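Putative endoribonuclease (Klebsiella pneumoniae, PDB 3LYB) is a putative endoribonuclease of the YjgF-like (L-PSP) family and probably acts as a hydrolase on RNA. Local coordinates at residues I95-Y100 against V143-W148; A71-V76 against V139-E144. One frame throughout, in Å; residues are numbered along the deposited sequence.

Overall arrangement
Both contacts use strand 141-148. Contact 1 pairs 143-148 with 95-100 inside the mixed sheet. Contact 2 sets helix 60-85, through 71-76, against 139-144, the start of that strand and the loop leading into it. Their centres are 12 Å apart, and Val143 and Glu144 belong to both. The two also touch directly: Tyr100 N lies 2.8 Å from Glu142 O, a probable hydrogen bond that carries the strand pairing on into contact 2. One face of the strand packs on the helix, whereas Glu144 on the other reaches the third subunit. In contact 2 the side chain of Gln72 is about 9 Å from a bound calcium ion.

Contact 1 (I95-Y100 against V143-W148); sequences IKLVQY and VEATVW
Thr146 O receives two backbone N-H groups, from Ile95 N at 3.1 Å and from Lys96 N at 3.4 Å. Both bonds are weak. Two residues facing one in this way make a classic beta bulge. Beyond it the antiparallel pairing is regular. Thr146 N bonds Lys96 O at 3.0 Å, tilted 25° from the carbonyl plane. Val98 and Glu144 form the next hydrogen-bonded pair, with Glu144 N 2.7 Å from Val98 O.

On the face turned to helix 60-85, Leu97 reaches across with one branch. Its CD2 meets Ala145 CB at 3.8 Å and also touches Val143 CG1. The CG of Gln99 lies alongside both methyls of Val143, 3.7 Å from CG2. The amide of Gln99 turns to Tyr110, Ser125 and Thr126.

On the other face Lys96 and Thr146 run side by side, with Lys96 CD 3.9 Å from Thr146 OG1. With CG anti to the backbone N (chi1 178°), the extended Glu144 chain runs beside Val98 and carries its carboxylate to a third subunit. There it forms a salt bridge to Lys96 NZ and a hydrogen bond to Thr126 OG1, both of that subunit. Lys96 NZ forms a salt bridge to Glu144 of a second subunit. The buried charges of this face are thus paired between subunits, consistent with the trimeric assembly of YjgF-like proteins.

Contact 2 (A71-V76 against V139-E144); sequences AQSWYV and VLIEVE
One hydrogen bond joins the helix to the loop before the strand. Gln72 OE1 accepts Leu140 N at 2.8 Å, with an N-H...O angle of 162°. The donor lies in the carbonyl plane, on a lone pair. Gln72 is extended beyond CG (chi2 -174°), which carries its amide from the helix to that loop. Its NE2 bonds Thr138 O and Val40 O, so both ends of the amide are held and its rotation is fixed.

Van der Waals contacts lie beside it. The Leu140 side chain crosses that of Gln72 at about a right angle. Ile141 CG2 touches the Gln72 stem, 3.7 Å from CB, and also lies 4.0 Å from Ser73 OG. That hydroxyl bonds back to Ile69 O in its own helix.

The purely apolar packing comes one helical turn on. Val76 CG1 lies 3.7 Å from Val143 CG2, and Tyr110 of helix 107-115 adjoins Val143. The helix and strand segments run nearly parallel, at 21°, with axes 8.5 Å apart. This is helix-on-sheet packing of an alpha-beta fold. The buried amide of Gln72 ties its helix to the loop 138-140 and to Val40 by three bonds, while methyls of Val76, Ile141 and Val143 pack between helix and strand.

Contact 1 (I95-Y100 against V143-W148)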
loop_
_atom_site.group_PDB
_atom_site.type_symbol
_atom_site.label_atom_id
_atom_site.label_comp_id
_atom_site.label_asym_id
_atom_site.label_seq_id
_atom_site.Cartn_x
_atom_site.Cartn_y
_atom_site.Cartn_z
ATOM N N ILE B 95 9.462 -38.921 7.949
ATOM C CA ILE B 95 8.146 -39.149 7.338
ATOM C C ILE B 95 7.244 -37.907 7.159
ATOM O O ILE B 95 6.317 -37.916 6.334
ATOM C CB ILE B 95 7.318 -40.213 8.106
ATOM C CG1 ILE B 95 7.209 -39.819 9.574
ATOM C CG2 ILE B 95 7.931 -41.610 7.935
ATOM C CD1 ILE B 95 5.823 -39.850 10.089
ATOM N N LYS B 96 7.490 -36.859 7.938
ATOM C CA LYS B 96 6.658 -35.661 7.887
ATOM C C LYS B 96 7.547 -34.454 7.683
ATOM O O LYS B 96 8.578 -34.299 8.344
ATOM C CB LYS B 96 5.860 -35.529 9.190
ATOM C CG LYS B 96 4.736 -34.499 9.211
ATOM C CD LYS B 96 4.520 -34.032 10.655
ATOM C CE LYS B 96 3.074 -33.710 10.986
ATOM N NZ LYS B 96 2.583 -32.593 10.163
ATOM N N LEU B 97 7.167 -33.609 6.739
ATOM C CA LEU B 97 7.801 -32.287 6.621
ATOM C C LEU B 97 6.758 -31.184 6.681
ATOM O O LEU B 97 5.706 -31.273 6.023
ATOM C CB LEU B 97 8.597 -32.164 5.325
ATOM C CG LEU B 97 9.812 -33.064 5.109
ATOM C CD1 LEU B 97 10.433 -32.626 3.821
ATOM C CD2 LEU B 97 10.839 -33.018 6.237
ATOM N N VAL B 98 7.033 -30.155 7.478
ATOM C CA VAL B 98 6.255 -28.912 7.389
ATOM C C VAL B 98 7.158 -27.840 6.757
ATOM O O VAL B 98 8.219 -27.518 7.293
ATOM C CB VAL B 98 5.599 -28.467 8.741
ATOM C CG1 VAL B 98 4.763 -27.233 8.529
ATOM C CG2 VAL B 98 4.718 -29.561 9.303
ATOM N N GLN B 99 6.740 -27.328 5.602
ATOM C CA GLN B 99 7.547 -26.380 4.847
ATOM C C GLN B 99 6.911 -24.996 4.732
ATOM O O GLN B 99 5.805 -24.849 4.225
ATOM C CB GLN B 99 7.828 -26.944 3.463
ATOM C CG GLN B 99 8.663 -28.235 3.492
ATOM C CD GLN B 99 8.068 -29.312 2.620
ATOM O OE1 GLN B 99 8.782 -29.985 1.902
ATOM N NE2 GLN B 99 6.749 -29.489 2.686
ATOM N N TYR B 100 7.650 -23.987 5.182
ATOM C CA TYR B 100 7.196 -22.612 5.276
ATOM C C TYR B 100 7.924 -21.724 4.275
ATOM O O TYR B 100 9.146 -21.652 4.279
ATOM C CB TYR B 100 7.498 -22.106 6.678
ATOM C CG TYR B 100 6.798 -22.845 7.804
ATOM C CD1 TYR B 100 5.459 -22.597 8.087
ATOM C CD2 TYR B 100 7.486 -23.768 8.600
ATOM C CE1 TYR B 100 4.807 -23.247 9.110
ATOM C CE2 TYR B 100 6.844 -24.432 9.649
ATOM C CZ TYR B 100 5.499 -24.151 9.904
ATOM O OH TYR B 100 4.818 -24.781 10.930
ATOM N N VAL B 143 12.077 -25.520 6.919
ATOM C CA VAL B 143 11.438 -26.854 6.988
ATOM C C VAL B 143 11.506 -27.451 8.372
ATOM O O VAL B 143 12.521 -27.356 9.036
ATOM C CB VAL B 143 12.056 -27.876 6.014
ATOM C CG1 VAL B 143 11.282 -29.191 6.089
ATOM C CG2 VAL B 143 12.034 -27.358 4.603
ATOM N N GLU B 144 10.407 -28.048 8.802
ATOM C CA GLU B 144 10.330 -28.742 10.083
ATOM C C GLU B 144 10.151 -30.229 9.812
ATOM O O GLU B 144 9.306 -30.619 9.027
ATOM C CB GLU B 144 9.155 -28.200 10.911
ATOM C CG GLU B 144 8.923 -28.885 12.260
ATOM C CD GLU B 144 7.492 -28.702 12.773
ATOM O OE1 GLU B 144 7.138 -27.558 13.127
ATOM O OE2 GLU B 144 6.711 -29.691 12.834
ATOM N N ALA B 145 10.950 -31.050 10.467
ATOM C CA ALA B 145 10.978 -32.467 10.173
ATOM C C ALA B 145 10.566 -33.304 11.362
ATOM O O ALA B 145 10.934 -33.028 12.506
ATOM C CB ALA B 145 12.372 -32.887 9.683
ATOM N N THR B 146 9.794 -34.335 11.085
ATOM C CA THR B 146 9.511 -35.336 12.088
ATOM C C THR B 146 9.982 -36.733 11.625
ATOM O O THR B 146 9.763 -37.142 10.483
ATOM C CB THR B 146 8.046 -35.310 12.485
ATOM O OG1 THR B 146 7.706 -33.971 12.861
ATOM C CG2 THR B 146 7.806 -36.218 13.670
ATOM N N VAL B 147 10.648 -37.436 12.533
ATOM C CA VAL B 147 11.281 -38.711 12.220
ATOM C C VAL B 147 10.640 -39.893 12.980
ATOM O O VAL B 147 10.346 -39.789 14.177
ATOM C CB VAL B 147 12.799 -38.639 12.498
ATOM C CG1 VAL B 147 13.513 -39.660 11.691
ATOM C CG2 VAL B 147 13.350 -37.290 12.102
ATOM N N TRP B 148 10.393 -40.994 12.266
ATOM C CA TRP B 148 10.043 -42.278 12.909
ATOM C C TRP B 148 11.207 -43.241 12.802
ATOM O O TRP B 148 11.628 -43.619 11.710
ATOM C CB TRP B 148 8.800 -42.898 12.292
ATOM C CG TRP B 148 8.217 -44.083 13.059
ATOM C CD1 TRP B 148 7.684 -44.070 14.322
ATOM C CD2 TRP B 148 8.069 -45.426 12.578
ATOM N NE1 TRP B 148 7.214 -45.321 14.656
ATOM C CE2 TRP B 148 7.446 -46.176 13.609
ATOM C CE3 TRP B 148 8.400 -46.070 11.375
ATOM C CZ2 TRP B 148 7.155 -47.545 13.476
ATOM C CZ3 TRP B 148 8.107 -47.432 11.239
ATOM C CH2 TRP B 148 7.491 -48.153 12.286
#

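Contact 2 (A71-V76 against V139-E144)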
loop_
_atom_site.group_PDB
_atom_site.type_symbol
_atom_site.label_atom_id
_atom_site.label_comp_id
_atom_site.label_asym_id
_atom_site.label_seq_id
_atom_site.Cartn_x
_atom_site.Cartn_y
_atom_site.Cartn_z
ATOM N N ALA B 71 19.827 -22.694 -3.254
ATOM C CA ALA B 71 20.853 -22.804 -2.234
ATOM C C ALA B 71 20.275 -22.964 -0.842
ATOM O O ALA B 71 20.723 -23.814 -0.094
ATOM C CB ALA B 71 21.779 -21.606 -2.288
ATOM N N GLN B 72 19.282 -22.154 -0.486
ATOM C CA GLN B 72 18.678 -22.240 0.847
ATOM C C GLN B 72 17.933 -23.566 1.036
ATOM O O GLN B 72 18.007 -24.191 2.105
ATOM C CB GLN B 72 17.743 -21.055 1.106
ATOM C CG GLN B 72 18.445 -19.685 1.330
ATOM C CD GLN B 72 17.467 -18.583 1.731
ATOM O OE1 GLN B 72 16.299 -18.844 1.982
ATOM N NE2 GLN B 72 17.937 -17.362 1.775
ATOM N N SER B 73 17.239 -24.019 0.001
ATOM C CA SER B 73 16.517 -25.265 0.123
ATOM C C SER B 73 17.508 -26.385 0.360
ATOM O O SER B 73 17.322 -27.239 1.252
ATOM C CB SER B 73 15.691 -25.546 -1.126
ATOM O OG SER B 73 14.746 -24.512 -1.351
ATOM N N TRP B 74 18.579 -26.368 -0.430
ATOM C CA TRP B 74 19.507 -27.460 -0.388
ATOM C C TRP B 74 20.105 -27.467 1.014
ATOM O O TRP B 74 20.084 -28.485 1.717
ATOM C CB TRP B 74 20.577 -27.348 -1.478
ATOM C CG TRP B 74 21.647 -28.366 -1.254
ATOM C CD1 TRP B 74 21.624 -29.682 -1.640
ATOM C CD2 TRP B 74 22.857 -28.183 -0.506
ATOM N NE1 TRP B 74 22.766 -30.321 -1.202
ATOM C CE2 TRP B 74 23.541 -29.424 -0.508
ATOM C CE3 TRP B 74 23.438 -27.088 0.147
ATOM C CZ2 TRP B 74 24.785 -29.600 0.122
ATOM C CZ3 TRP B 74 24.678 -27.252 0.772
ATOM C CH2 TRP B 74 25.339 -28.504 0.748
ATOM N N TYR B 75 20.589 -26.306 1.433
ATOM C CA TYR B 75 21.213 -26.152 2.730
ATOM C C TYR B 75 20.337 -26.657 3.869
ATOM O O TYR B 75 20.816 -27.226 4.833
ATOM C CB TYR B 75 21.587 -24.685 2.934
ATOM C CG TYR B 75 22.711 -24.507 3.895
ATOM C CD1 TYR B 75 24.031 -24.411 3.441
ATOM C CD2 TYR B 75 22.471 -24.465 5.276
ATOM C CE1 TYR B 75 25.095 -24.267 4.346
ATOM C CE2 TYR B 75 23.522 -24.312 6.188
ATOM C CZ TYR B 75 24.828 -24.227 5.720
ATOM O OH TYR B 75 25.865 -24.083 6.634
ATOM N N VAL B 76 19.039 -26.447 3.757
ATOM C CA VAL B 76 18.137 -26.823 4.823
ATOM C C VAL B 76 17.912 -28.318 4.801
ATOM O O VAL B 76 17.944 -28.976 5.844
ATOM C CB VAL B 76 16.773 -26.089 4.705
ATOM C CG1 VAL B 76 15.654 -26.856 5.436
ATOM C CG2 VAL B 76 16.897 -24.708 5.243
ATOM N N VAL B 139 15.421 -14.978 4.694
ATOM C CA VAL B 139 15.213 -16.409 4.759
ATOM C C VAL B 139 13.926 -16.775 4.005
ATOM O O VAL B 139 12.841 -16.359 4.378
ATOM C CB VAL B 139 15.228 -16.895 6.238
ATOM C CG1 VAL B 139 14.553 -18.239 6.420
ATOM C CG2 VAL B 139 16.656 -16.911 6.764
ATOM N N LEU B 140 14.060 -17.559 2.947
ATOM C CA LEU B 140 12.973 -17.827 2.004
ATOM C C LEU B 140 12.212 -19.135 2.228
ATOM O O LEU B 140 11.109 -19.324 1.691
ATOM C CB LEU B 140 13.520 -17.832 0.579
ATOM C CG LEU B 140 14.304 -16.607 0.103
ATOM C CD1 LEU B 140 14.979 -16.910 -1.257
ATOM C CD2 LEU B 140 13.357 -15.465 -0.032
ATOM N N ILE B 141 12.790 -20.023 3.028
ATOM C CA ILE B 141 12.263 -21.368 3.215
ATOM C C ILE B 141 12.678 -21.856 4.592
ATOM O O ILE B 141 13.790 -21.628 5.021
ATOM C CB ILE B 141 12.780 -22.335 2.104
ATOM C CG1 ILE B 141 12.336 -23.771 2.354
ATOM C CG2 ILE B 141 14.320 -22.291 1.975
ATOM C CD1 ILE B 141 10.954 -24.085 1.897
ATOM N N GLU B 142 11.775 -22.487 5.312
ATOM C CA GLU B 142 12.142 -23.112 6.569
ATOM C C GLU B 142 11.368 -24.414 6.663
ATOM O O GLU B 142 10.140 -24.408 6.479
ATOM C CB GLU B 142 11.807 -22.220 7.760
ATOM C CG GLU B 142 11.605 -23.039 9.026
ATOM C CD GLU B 142 11.663 -22.238 10.306
ATOM O OE1 GLU B 142 11.865 -21.008 10.235
ATOM O OE2 GLU B 142 11.502 -22.846 11.399
ATOM N N VAL B 143 12.077 -25.520 6.919
ATOM C CA VAL B 143 11.438 -26.854 6.988
ATOM C C VAL B 143 11.506 -27.451 8.372
ATOM O O VAL B 143 12.521 -27.356 9.036
ATOM C CB VAL B 143 12.056 -27.876 6.014
ATOM C CG1 VAL B 143 11.282 -29.191 6.089
ATOM C CG2 VAL B 143 12.034 -27.358 4.603
ATOM N N GLU B 144 10.407 -28.048 8.802
ATOM C CA GLU B 144 10.330 -28.742 10.083
ATOM C C GLU B 144 10.151 -30.229 9.812
ATOM O O GLU B 144 9.306 -30.619 9.027
ATOM C CB GLU B 144 9.155 -28.200 10.911
ATOM C CG GLU B 144 8.923 -28.885 12.260
ATOM C CD GLU B 144 7.492 -28.702 12.773
ATOM O OE1 GLU B 144 7.138 -27.558 13.127
ATOM O OE2 GLU B 144 6.711 -29.691 12.834
#